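Local coordinates for hypothetical glycoside hydrolase (PDB 3TAW), which is of unknown function but has the five-bladed beta-propeller fold expected of its family of glycoside hydrolase-like proteins, at residues F17-G22 with L336-A341; G84-T87 with H93-R96; V23-K28 with D309-S314. All blocks are in the same frame, centred on the assembly; numbering follows the deposited sequence.

Interactions 1 and 3 fix consecutive lengths of the same irregular N-terminal region against the C-terminal part of the chain, their centres about 8 Å apart, whereas interaction 2 is a local hairpin centred about 16 Å from the centre of either. Interactions 1 and 2 are partly buried; interaction 3 is a surface contact. Their chemistry follows their place: backbone ladder bonds in 84-87 with 93-96, and, in the other two, side-chain packing on aromatic rings with no direct hydrogen bond between the segments. E312 of interaction 3 ties itself to R19 and Y338 of interaction 1, while I27 packs on the hairpin of interaction 2 and the K28 carbonyl accepts a hydrogen bond from R96.

Interaction 1. Residues F17-G22 with L336-A341; sequences FERPTG and LYYGCA
F17 and L336 mark the nearest approach of the two backbones, CA of F17 lying 8.1 Å from CA of L336, where the irregular segment F17-G22 passes strand 333-340. No hydrogen bond joins the segments, because strand 344-350 runs between them: it pairs through its backbone with L336 and Y338 and, at V349, with E18. The N-terminal segment thus follows the outermost strand of the last sheet in the chain, consistent with the way the two ends of the chain are brought together to close a beta-propeller.

The apolar half of the contact is a CH-pi interaction. CD2 of L336 stands over the centre of the F17 ring, 4.0 Å from the centroid and only 3° off the ring normal. CB of L336 lies over the same face, toward its CE1 side, 3.5 Å from CE1 of F17. With CG of L336 anti to its backbone N (chi1 177°), the isobutyl group crosses the phenylalanine side chain at about a right angle. F304 and V324 also pack on L336.

The polar half pairs R19 with Y338, whose guanidinium and ring planes are 77° apart. Both groups spend their polar ends on E312, a salt bridge from R19 NH2 to OE1 and a hydrogen bond between Y338 OH and OE2, so one carboxylate keeps the two side chains together and fixes the buried phenol. Between themselves they merely touch: OH of Y338 lies 3.4 Å from NE of R19, at an angle too poor for a hydrogen bond, and 3.7 Å from CG of R19.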
ATOM      1  N   PHE A  17      -3.173  18.115  -0.609  1.00 16.91           N
ATOM      2  CA  PHE A  17      -3.877  17.249  -1.555  1.00 16.43           C
ATOM      3  C   PHE A  17      -5.296  17.733  -1.826  1.00 17.58           C
ATOM      4  O   PHE A  17      -5.997  18.179  -0.911  1.00 18.04           O
ATOM      5  CB  PHE A  17      -3.898  15.799  -1.077  1.00 15.34           C
ATOM      6  CG  PHE A  17      -2.609  15.094  -1.296  1.00 14.70           C
ATOM      7  CD1 PHE A  17      -2.225  14.733  -2.575  1.00 14.34           C
ATOM      8  CD2 PHE A  17      -1.751  14.827  -0.232  1.00 14.34           C
ATOM      9  CE1 PHE A  17      -1.020  14.081  -2.796  1.00 13.95           C
ATOM     10  CE2 PHE A  17      -0.551  14.181  -0.439  1.00 14.05           C
ATOM     11  CZ  PHE A  17      -0.171  13.806  -1.723  1.00 13.81           C
ATOM     12  N   GLU A  18      -5.691  17.662  -3.091  1.00 17.80           N
ATOM     13  CA  GLU A  18      -7.045  18.011  -3.503  1.00 19.22           C
ATOM     14  C   GLU A  18      -7.515  16.984  -4.518  1.00 17.48           C
ATOM     15  O   GLU A  18      -6.778  16.617  -5.429  1.00 17.09           O
ATOM     16  CB  GLU A  18      -7.093  19.391  -4.158  1.00 21.96           C
ATOM     17  CG  GLU A  18      -6.416  20.472  -3.355  1.00 25.01           C
ATOM     18  CD  GLU A  18      -6.688  21.866  -3.875  1.00 28.87           C
ATOM     19  OE1 GLU A  18      -7.268  22.016  -4.972  1.00 32.73           O
ATOM     20  OE2 GLU A  18      -6.332  22.822  -3.160  1.00 34.89           O
ATOM     21  N   ARG A  19      -8.741  16.514  -4.348  1.00 16.82           N
ATOM     22  CA  ARG A  19      -9.388  15.693  -5.369  1.00 16.56           C
ATOM     23  C   ARG A  19      -9.687  16.568  -6.583  1.00 17.18           C
ATOM     24  O   ARG A  19     -10.359  17.580  -6.448  1.00 17.32           O
ATOM     25  CB  ARG A  19     -10.715  15.146  -4.840  1.00 16.77           C
ATOM     26  CG  ARG A  19     -10.593  14.248  -3.622  1.00 16.20           C
ATOM     27  CD  ARG A  19     -11.927  14.156  -2.889  1.00 16.49           C
ATOM     28  NE  ARG A  19     -11.915  13.208  -1.774  1.00 15.99           N
ATOM     29  CZ  ARG A  19     -11.426  13.477  -0.568  1.00 16.71           C
ATOM     30  NH1 ARG A  19     -10.901  14.667  -0.292  1.00 16.97           N
ATOM     31  NH2 ARG A  19     -11.466  12.563   0.390  1.00 16.37           N
ATOM     32  N   PRO A  20      -9.209  16.195  -7.777  1.00 17.26           N
ATOM     33  CA  PRO A  20      -9.570  17.033  -8.938  1.00 18.34           C
ATOM     34  C   PRO A  20     -11.058  16.998  -9.150  1.00 19.01           C
ATOM     35  O   PRO A  20     -11.665  15.928  -9.054  1.00 18.16           O
ATOM     36  CB  PRO A  20      -8.834  16.356 -10.110  1.00 18.15           C
ATOM     37  CG  PRO A  20      -7.745  15.544  -9.447  1.00 17.43           C
ATOM     38  CD  PRO A  20      -8.361  15.051  -8.165  1.00 17.21           C
ATOM     39  N   THR A  21     -11.648  18.156  -9.441  1.00 20.54           N
ATOM     40  CA  THR A  21     -13.105  18.292  -9.469  1.00 21.75           C
ATOM     41  C   THR A  21     -13.766  17.295 -10.430  1.00 21.28           C
ATOM     42  O   THR A  21     -13.444  17.248 -11.619  1.00 20.37           O
ATOM     43  CB  THR A  21     -13.516  19.740  -9.841  1.00 22.91           C
ATOM     44  OG1 THR A  21     -12.801  20.684  -9.006  1.00 24.38           O
ATOM     45  CG2 THR A  21     -15.031  19.942  -9.663  1.00 24.65           C
ATOM     46  N   GLY A  22     -14.678  16.489  -9.889  1.00 21.75           N
ATOM     47  CA  GLY A  22     -15.520  15.608 -10.692  1.00 21.53           C
ATOM     48  C   GLY A  22     -14.906  14.378 -11.328  1.00 21.17           C
ATOM     49  O   GLY A  22     -15.618  13.666 -12.022  1.00 23.35           O
ATOM     50  N   LEU A 336      -1.534  10.903  -5.555  1.00 12.45           N
ATOM     51  CA  LEU A 336      -1.804   9.956  -4.469  1.00 11.96           C
ATOM     52  C   LEU A 336      -3.019   9.106  -4.831  1.00 11.79           C
ATOM     53  O   LEU A 336      -4.078   9.651  -5.089  1.00 12.27           O
ATOM     54  CB  LEU A 336      -2.101  10.735  -3.179  1.00 11.90           C
ATOM     55  CG  LEU A 336      -2.485   9.918  -1.954  1.00 11.91           C
ATOM     56  CD1 LEU A 336      -1.286   9.065  -1.475  1.00 11.43           C
ATOM     57  CD2 LEU A 336      -3.035  10.810  -0.843  1.00 12.27           C
ATOM     58  N   TYR A 337      -2.827   7.779  -4.903  1.00 11.52           N
ATOM     59  CA  TYR A 337      -3.870   6.828  -5.286  1.00 11.01           C
ATOM     60  C   TYR A 337      -4.310   6.060  -4.051  1.00 11.24           C
ATOM     61  O   TYR A 337      -3.471   5.575  -3.286  1.00 10.51           O
ATOM     62  CB  TYR A 337      -3.383   5.887  -6.397  1.00 11.06           C
ATOM     63  CG  TYR A 337      -3.125   6.696  -7.648  1.00 10.76           C
ATOM     64  CD1 TYR A 337      -4.175   7.085  -8.481  1.00 10.90           C
ATOM     65  CD2 TYR A 337      -1.856   7.184  -7.932  1.00 10.92           C
ATOM     66  CE1 TYR A 337      -3.947   7.890  -9.590  1.00 11.35           C
ATOM     67  CE2 TYR A 337      -1.621   8.009  -9.042  1.00 11.48           C
ATOM     68  CZ  TYR A 337      -2.667   8.351  -9.873  1.00 11.43           C
ATOM     69  OH  TYR A 337      -2.415   9.189 -10.946  1.00 12.20           O
ATOM     70  N   TYR A 338      -5.623   5.994  -3.854  1.00 11.34           N
ATOM     71  CA  TYR A 338      -6.160   5.385  -2.672  1.00 11.50           C
ATOM     72  C   TYR A 338      -7.407   4.562  -2.956  1.00 12.06           C
ATOM     73  O   TYR A 338      -8.157   4.822  -3.922  1.00 12.89           O
ATOM     74  CB  TYR A 338      -6.415   6.459  -1.597  1.00 11.96           C
ATOM     75  CG  TYR A 338      -7.362   7.588  -1.971  1.00 12.20           C
ATOM     76  CD1 TYR A 338      -6.903   8.732  -2.608  1.00 12.70           C
ATOM     77  CD2 TYR A 338      -8.704   7.529  -1.630  1.00 12.72           C
ATOM     78  CE1 TYR A 338      -7.750   9.768  -2.934  1.00 12.78           C
ATOM     79  CE2 TYR A 338      -9.575   8.561  -1.944  1.00 13.12           C
ATOM     80  CZ  TYR A 338      -9.089   9.680  -2.582  1.00 13.26           C
ATOM     81  OH  TYR A 338      -9.926  10.716  -2.898  1.00 14.51           O
ATOM     82  N   GLY A 339      -7.636   3.570  -2.106  1.00 11.57           N
ATOM     83  CA  GLY A 339      -8.843   2.757  -2.174  1.00 11.92           C
ATOM     84  C   GLY A 339      -9.997   3.541  -1.559  1.00 12.52           C
ATOM     85  O   GLY A 339      -9.807   4.265  -0.573  1.00 12.76           O
ATOM     86  N   CYS A 340     -11.186   3.378  -2.123  1.00 12.94           N
ATOM     87  CA  CYS A 340     -12.418   4.033  -1.626  1.00 13.59           C
ATOM     88  C   CYS A 340     -13.376   2.981  -1.122  1.00 13.96           C
ATOM     89  O   CYS A 340     -13.995   2.262  -1.922  1.00 13.74           O
ATOM     90  CB  CYS A 340     -13.095   4.825  -2.730  1.00 14.15           C
ATOM     91  SG  CYS A 340     -12.060   6.127  -3.462  1.00 14.69           S
ATOM     92  N   ALA A 341     -13.455   2.849   0.204  1.00 14.10           N
ATOM     93  CA  ALA A 341     -14.377   1.907   0.860  1.00 14.62           C
ATOM     94  C   ALA A 341     -14.287   0.472   0.303  1.00 14.50           C
ATOM     95  O   ALA A 341     -15.302  -0.224   0.188  1.00 14.90           O
ATOM     96  CB  ALA A 341     -15.839   2.454   0.811  1.00 15.23           C
TER

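Interaction 2. Residues G84-T87 with H93-R96; sequences GYAT and HFER. With EDO (1,2-ethanediol), chain M.
T87 and E95 form an antiparallel hydrogen-bonded pair in the beta hairpin of strands 81-88 and 95-96, the latter an outermost strand of a four-stranded antiparallel sheet, one blade of the propeller. Two backbone bonds close the ring: T87 N to E95 O at 2.9 Å (162° at the hydrogen) and E95 N to T87 O at 2.8 Å (168°). The next pair, A86 with R96, is non-hydrogen-bonded, and CA-H...O contacts supplement the ladder, among them CA of A86 to O of E95 at 3.2 Å.

Apolar packing gathers about A86. Its CB touches CD2 of F94 at 3.7 Å and lies 3.8 Å from CG of R96. I27 packs on this group, and V64 of the neighbouring strand touches F94. Beyond its aliphatic part R96 bends at chi3 (64°), and its guanidinium leaves the pair to form a salt bridge with E46 and hydrogen bonds with the K28 carbonyl and the Y66 hydroxyl.

The side chains of T87 and E95 share the other face, where their polar groups are linked through solvent. A water donates to OE1 of E95 and hydrogen-bonds the threonine hydroxyl. A 1,2-ethanediol, probably from the crystallisation liquor and also bound by K61 NZ, takes a second place on that hydroxyl, its O1 2.8 Å from OG1 of T87.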
ATOM      1  N   GLY A  84      -4.536  -5.402 -11.559  1.00 12.00           N
ATOM      2  CA  GLY A  84      -4.688  -4.793 -12.871  1.00 12.57           C
ATOM      3  C   GLY A  84      -3.498  -3.948 -13.243  1.00 13.32           C
ATOM      4  O   GLY A  84      -2.578  -3.750 -12.441  1.00 14.34           O
ATOM      5  N   TYR A  85      -3.475  -3.493 -14.491  1.00 13.42           N
ATOM      6  CA  TYR A  85      -2.388  -2.664 -15.003  1.00 13.49           C
ATOM      7  C   TYR A  85      -3.023  -1.526 -15.803  1.00 13.42           C
ATOM      8  O   TYR A  85      -3.672  -1.753 -16.827  1.00 13.88           O
ATOM      9  CB  TYR A  85      -1.468  -3.494 -15.897  1.00 14.37           C
ATOM     10  CG  TYR A  85      -0.256  -2.769 -16.412  1.00 14.87           C
ATOM     11  CD1 TYR A  85      -0.321  -2.008 -17.580  1.00 15.57           C
ATOM     12  CD2 TYR A  85       0.972  -2.851 -15.757  1.00 15.93           C
ATOM     13  CE1 TYR A  85       0.817  -1.342 -18.071  1.00 16.29           C
ATOM     14  CE2 TYR A  85       2.097  -2.181 -16.235  1.00 16.40           C
ATOM     15  CZ  TYR A  85       2.014  -1.427 -17.382  1.00 17.10           C
ATOM     16  OH  TYR A  85       3.135  -0.756 -17.874  1.00 18.87           O
ATOM     17  N   ALA A  86      -2.852  -0.300 -15.329  1.00 12.98           N
ATOM     18  CA  ALA A  86      -3.481   0.862 -15.947  1.00 12.97           C
ATOM     19  C   ALA A  86      -2.447   1.962 -16.099  1.00 13.12           C
ATOM     20  O   ALA A  86      -1.684   2.223 -15.160  1.00 12.32           O
ATOM     21  CB  ALA A  86      -4.634   1.346 -15.088  1.00 13.56           C
ATOM     22  N   THR A  87      -2.430   2.624 -17.256  1.00 12.74           N
ATOM     23  CA  THR A  87      -1.461   3.688 -17.504  1.00 12.48           C
ATOM     24  C   THR A  87      -2.142   5.045 -17.719  1.00 13.03           C
ATOM     25  O   THR A  87      -3.286   5.126 -18.184  1.00 12.51           O
ATOM     26  CB  THR A  87      -0.585   3.425 -18.734  1.00 12.95           C
ATOM     27  OG1 THR A  87      -1.383   3.517 -19.920  1.00 13.85           O
ATOM     28  CG2 THR A  87       0.077   2.054 -18.666  1.00 13.61           C
ATOM     29  N   HIS A  93      -6.999  10.071 -16.144  1.00 16.36           N
ATOM     30  CA  HIS A  93      -7.580   9.182 -17.139  1.00 17.28           C
ATOM     31  C   HIS A  93      -6.632   8.012 -17.403  1.00 16.14           C
ATOM     32  O   HIS A  93      -5.492   8.221 -17.777  1.00 16.46           O
ATOM     33  CB  HIS A  93      -7.825   9.963 -18.429  1.00 18.40           C
ATOM     34  CG  HIS A  93      -8.760  11.120 -18.253  1.00 20.52           C
ATOM     35  ND1 HIS A  93      -8.317  12.416 -18.107  1.00 21.05           N
ATOM     36  CD2 HIS A  93     -10.106  11.164 -18.130  1.00 21.84           C
ATOM     37  CE1 HIS A  93      -9.358  13.214 -17.933  1.00 22.57           C
ATOM     38  NE2 HIS A  93     -10.457  12.482 -17.960  1.00 22.44           N
ATOM     39  N   PHE A  94      -7.141   6.797 -17.229  1.00 15.90           N
ATOM     40  CA  PHE A  94      -6.346   5.581 -17.313  1.00 15.21           C
ATOM     41  C   PHE A  94      -6.774   4.683 -18.431  1.00 15.53           C
ATOM     42  O   PHE A  94      -7.972   4.518 -18.700  1.00 16.47           O
ATOM     43  CB  PHE A  94      -6.419   4.809 -15.987  1.00 14.83           C
ATOM     44  CG  PHE A  94      -5.582   5.428 -14.928  1.00 14.35           C
ATOM     45  CD1 PHE A  94      -6.058   6.503 -14.203  1.00 14.76           C
ATOM     46  CD2 PHE A  94      -4.281   5.005 -14.723  1.00 14.07           C
ATOM     47  CE1 PHE A  94      -5.250   7.129 -13.261  1.00 14.70           C
ATOM     48  CE2 PHE A  94      -3.473   5.593 -13.768  1.00 14.28           C
ATOM     49  CZ  PHE A  94      -3.957   6.678 -13.042  1.00 14.21           C
ATOM     50  N   GLU A  95      -5.775   4.094 -19.059  1.00 15.07           N
ATOM     51  CA  GLU A  95      -5.961   3.049 -20.061  1.00 15.00           C
ATOM     52  C   GLU A  95      -5.614   1.712 -19.401  1.00 14.49           C
ATOM     53  O   GLU A  95      -4.483   1.518 -18.915  1.00 13.76           O
ATOM     54  CB  GLU A  95      -5.044   3.327 -21.223  1.00 16.40           C
ATOM     55  CG  GLU A  95      -5.134   2.315 -22.345  1.00 17.31           C
ATOM     56  CD  GLU A  95      -4.388   2.800 -23.577  1.00 18.59           C
ATOM     57  OE1 GLU A  95      -3.141   2.726 -23.578  1.00 19.58           O
ATOM     58  OE2 GLU A  95      -5.071   3.259 -24.516  1.00 20.18           O
ATOM     59  N   ARG A  96      -6.590   0.812 -19.355  1.00 14.30           N
ATOM     60  CA  ARG A  96      -6.472  -0.425 -18.552  1.00 14.28           C
ATOM     61  C   ARG A  96      -6.287  -1.648 -19.425  1.00 14.31           C
ATOM     62  O   ARG A  96      -6.987  -1.810 -20.426  1.00 14.76           O
ATOM     63  CB  ARG A  96      -7.721  -0.606 -17.685  1.00 14.54           C
ATOM     64  CG  ARG A  96      -7.958   0.529 -16.722  1.00 14.42           C
ATOM     65  CD  ARG A  96      -9.417   0.619 -16.304  1.00 14.79           C
ATOM     66  NE  ARG A  96      -9.892  -0.540 -15.547  1.00 14.76           N
ATOM     67  CZ  ARG A  96     -11.049  -0.570 -14.894  1.00 14.59           C
ATOM     68  NH1 ARG A  96     -11.876   0.471 -14.926  1.00 14.04           N
ATOM     69  NH2 ARG A  96     -11.373  -1.654 -14.194  1.00 14.96           N
TER
HETATM   70  C1  EDO M 398      -2.808   6.629 -21.416  1.00 27.28           C
HETATM   71  O1  EDO M 398      -1.580   5.971 -21.157  1.00 24.94           O
HETATM   72  C2  EDO M 398      -3.026   6.600 -22.921  1.00 29.05           C
HETATM   73  O2  EDO M 398      -1.932   7.265 -23.571  1.00 31.00           O
HETATM   74  O   HOH W   1      -1.557   1.481 -21.675  1.00 17.37           O

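Interaction 3. Residues V23-K28 with D309-S314; sequences VNPVIK and DDFEKS
P25 and F311 bring the backbones closest, CA of P25 lying 8.1 Å from CA of F311, as the irregular segment V23-K28 faces the short helix 310-313. The peptide bond between N24 and P25 is cis. At the helix start, O of D309 accepts from both E312 N and K313 N. The D309 side chain, though at the N-cap position, makes no capping bond, but E312 reaches back along the helix start, and its OE1 takes the D309 N-H at 3.1 Å, from well above the carboxylate plane.

F311 carries the contact. With its CG between the backbone N and the carbonyl carbon (chi1 55°), the ring reaches the N24-P25 peptide and is sandwiched: CB of D309 covers one face near the rim, and P25 presses CD on the opposite face, a CH-pi contact 3.9 Å from the ring centroid and 15° off its normal. CZ of F311 also reaches N24, 3.6 Å from its O and 3.7 Å from its CB.

Just beyond this point V26 and I27 both face V345 of strand 344-350, a classic beta bulge by which the N-terminal segment runs beside the last sheet of the propeller. N24 is held to that strand too, its ND2 bonding the V347 carbonyl.

The polar link to the helix is indirect. One water accepts from ND2 of N24 at 3.0 Å and donates to both carboxylates, 2.7 Å to OD2 of D309 and 2.9 Å to OE2 of E312.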
ATOM      1  N   VAL A  23     -13.624  14.088 -11.077  1.00 19.58           N
ATOM      2  CA  VAL A  23     -12.930  12.986 -11.768  1.00 18.69           C
ATOM      3  C   VAL A  23     -13.031  11.623 -11.078  1.00 17.83           C
ATOM      4  O   VAL A  23     -12.905  10.574 -11.732  1.00 18.44           O
ATOM      5  CB  VAL A  23     -11.424  13.279 -12.021  1.00 18.48           C
ATOM      6  CG1 VAL A  23     -11.239  14.629 -12.677  1.00 19.08           C
ATOM      7  CG2 VAL A  23     -10.583  13.164 -10.742  1.00 17.39           C
ATOM      8  N   ASN A  24     -13.196  11.629  -9.761  1.00 17.06           N
ATOM      9  CA  ASN A  24     -13.163  10.376  -9.016  1.00 16.56           C
ATOM     10  C   ASN A  24     -14.500   9.674  -9.006  1.00 16.82           C
ATOM     11  O   ASN A  24     -15.550  10.332  -9.079  1.00 17.46           O
ATOM     12  CB  ASN A  24     -12.706  10.596  -7.579  1.00 15.92           C
ATOM     13  CG  ASN A  24     -11.219  10.866  -7.474  1.00 14.99           C
ATOM     14  OD1 ASN A  24     -10.433  10.317  -8.219  1.00 14.41           O
ATOM     15  ND2 ASN A  24     -10.832  11.675  -6.497  1.00 14.74           N
ATOM     16  N   PRO A  25     -14.474   8.332  -8.924  1.00 16.66           N
ATOM     17  CA  PRO A  25     -13.299   7.470  -8.931  1.00 15.91           C
ATOM     18  C   PRO A  25     -12.701   7.285 -10.321  1.00 15.46           C
ATOM     19  O   PRO A  25     -13.431   7.330 -11.320  1.00 15.66           O
ATOM     20  CB  PRO A  25     -13.842   6.124  -8.442  1.00 16.27           C
ATOM     21  CG  PRO A  25     -15.301   6.151  -8.738  1.00 17.08           C
ATOM     22  CD  PRO A  25     -15.731   7.567  -8.890  1.00 17.13           C
ATOM     23  N   VAL A  26     -11.400   7.031 -10.367  1.00 14.39           N
ATOM     24  CA  VAL A  26     -10.671   6.891 -11.616  1.00 14.58           C
ATOM     25  C   VAL A  26     -10.580   5.433 -12.115  1.00 14.96           C
ATOM     26  O   VAL A  26     -10.287   5.211 -13.288  1.00 16.01           O
ATOM     27  CB  VAL A  26      -9.277   7.551 -11.536  1.00 14.50           C
ATOM     28  CG1 VAL A  26      -9.427   9.054 -11.311  1.00 14.70           C
ATOM     29  CG2 VAL A  26      -8.419   6.886 -10.460  1.00 14.14           C
ATOM     30  N   ILE A  27     -10.816   4.455 -11.225  1.00 14.95           N
ATOM     31  CA  ILE A  27     -10.942   3.040 -11.616  1.00 14.57           C
ATOM     32  C   ILE A  27     -12.157   2.446 -10.942  1.00 14.84           C
ATOM     33  O   ILE A  27     -12.284   2.485  -9.714  1.00 13.70           O
ATOM     34  CB  ILE A  27      -9.722   2.152 -11.253  1.00 14.81           C
ATOM     35  CG1 ILE A  27      -8.415   2.791 -11.728  1.00 15.79           C
ATOM     36  CG2 ILE A  27      -9.914   0.665 -11.772  1.00 15.14           C
ATOM     37  CD1 ILE A  27      -8.067   2.584 -13.171  1.00 16.65           C
ATOM     38  N   LYS A  28     -13.049   1.913 -11.773  1.00 14.83           N
ATOM     39  CA  LYS A  28     -14.246   1.216 -11.333  1.00 15.96           C
ATOM     40  C   LYS A  28     -14.257  -0.230 -11.887  1.00 15.71           C
ATOM     41  O   LYS A  28     -13.601  -0.521 -12.884  1.00 15.12           O
ATOM     42  CB  LYS A  28     -15.463   1.945 -11.868  1.00 17.59           C
ATOM     43  CG  LYS A  28     -15.563   3.424 -11.535  1.00 19.18           C
ATOM     44  CD  LYS A  28     -16.779   4.050 -12.247  1.00 22.03           C
ATOM     45  CE  LYS A  28     -16.780   5.560 -12.091  1.00 24.17           C
ATOM     46  NZ  LYS A  28     -17.689   6.270 -13.070  1.00 28.33           N
ATOM     47  N   ASP A 309     -16.506  11.970  -0.340  1.00 19.72           N
ATOM     48  CA  ASP A 309     -17.498  11.576  -1.344  1.00 20.35           C
ATOM     49  C   ASP A 309     -18.223  10.288  -0.925  1.00 19.72           C
ATOM     50  O   ASP A 309     -17.692   9.489  -0.160  1.00 18.61           O
ATOM     51  CB  ASP A 309     -16.845  11.437  -2.726  1.00 20.57           C
ATOM     52  CG  ASP A 309     -16.402  12.771  -3.281  1.00 21.95           C
ATOM     53  OD1 ASP A 309     -17.120  13.754  -3.018  1.00 23.32           O
ATOM     54  OD2 ASP A 309     -15.340  12.858  -3.949  1.00 22.32           O
ATOM     55  N   ASP A 310     -19.439  10.094  -1.429  0.50 20.10           N
ATOM     56  CA  ASP A 310     -20.262   8.964  -0.977  0.50 20.16           C
ATOM     57  C   ASP A 310     -19.622   7.591  -1.243  0.50 19.47           C
ATOM     58  O   ASP A 310     -19.775   6.662  -0.442  0.50 19.34           O
ATOM     59  CB  ASP A 310     -21.702   9.046  -1.536  0.50 20.82           C
ATOM     60  CG  ASP A 310     -21.776   9.040  -3.074  0.50 20.63           C
ATOM     61  OD1 ASP A 310     -20.754   9.147  -3.770  0.50 19.98           O
ATOM     62  OD2 ASP A 310     -22.906   8.922  -3.593  0.50 21.34           O
ATOM     63  N   PHE A 311     -18.873   7.469  -2.336  1.00 19.16           N
ATOM     64  CA  PHE A 311     -18.197   6.204  -2.657  1.00 18.54           C
ATOM     65  C   PHE A 311     -16.915   5.945  -1.847  1.00 18.05           C
ATOM     66  O   PHE A 311     -16.335   4.862  -1.933  1.00 17.27           O
ATOM     67  CB  PHE A 311     -17.899   6.145  -4.159  1.00 18.51           C
ATOM     68  CG  PHE A 311     -17.120   7.313  -4.665  1.00 17.88           C
ATOM     69  CD1 PHE A 311     -15.732   7.337  -4.544  1.00 17.51           C
ATOM     70  CD2 PHE A 311     -17.749   8.370  -5.290  1.00 18.48           C
ATOM     71  CE1 PHE A 311     -14.991   8.397  -5.011  1.00 17.31           C
ATOM     72  CE2 PHE A 311     -16.995   9.463  -5.772  1.00 18.49           C
ATOM     73  CZ  PHE A 311     -15.616   9.462  -5.627  1.00 18.06           C
ATOM     74  N   GLU A 312     -16.479   6.955  -1.085  1.00 17.67           N
ATOM     75  CA  GLU A 312     -15.438   6.817  -0.057  1.00 17.47           C
ATOM     76  C   GLU A 312     -16.027   6.466   1.308  1.00 17.64           C
ATOM     77  O   GLU A 312     -15.420   5.710   2.074  1.00 16.69           O
ATOM     78  CB  GLU A 312     -14.623   8.117   0.074  1.00 17.38           C
ATOM     79  CG  GLU A 312     -13.899   8.545  -1.184  1.00 17.64           C
ATOM     80  CD  GLU A 312     -13.333   9.946  -1.139  1.00 17.82           C
ATOM     81  OE1 GLU A 312     -13.681  10.739  -0.228  1.00 18.68           O
ATOM     82  OE2 GLU A 312     -12.508  10.272  -2.024  1.00 17.21           O
ATOM     83  N   LYS A 313     -17.213   6.996   1.591  1.00 18.72           N
ATOM     84  CA  LYS A 313     -17.852   6.860   2.913  1.00 20.09           C
ATOM     85  C   LYS A 313     -18.433   5.480   3.169  1.00 20.18           C
ATOM     86  O   LYS A 313     -18.571   5.074   4.335  1.00 20.15           O
ATOM     87  CB  LYS A 313     -18.939   7.922   3.118  1.00 21.71           C
ATOM     88  CG  LYS A 313     -18.370   9.307   3.417  1.00 23.12           C
ATOM     89  CD  LYS A 313     -19.469  10.338   3.533  1.00 25.42           C
ATOM     90  CE  LYS A 313     -18.903  11.660   4.004  1.00 27.26           C
ATOM     91  NZ  LYS A 313     -19.972  12.708   4.193  1.00 30.48           N
ATOM     92  N   SER A 314     -18.791   4.770   2.097  1.00 20.10           N
ATOM     93  CA  SER A 314     -19.378   3.437   2.218  0.50 20.66           C
ATOM     94  C   SER A 314     -19.225   2.648   0.916  1.00 20.34           C
ATOM     95  O   SER A 314     -19.289   3.209  -0.169  1.00 20.72           O
ATOM     96  CB  SER A 314     -20.852   3.546   2.621  0.50 21.69           C
ATOM     97  OG  SER A 314     -21.419   2.281   2.931  0.50 22.06           O
TER
HETATM   98  O   HOH W   2     -13.079  11.551  -4.534  1.00 16.94           O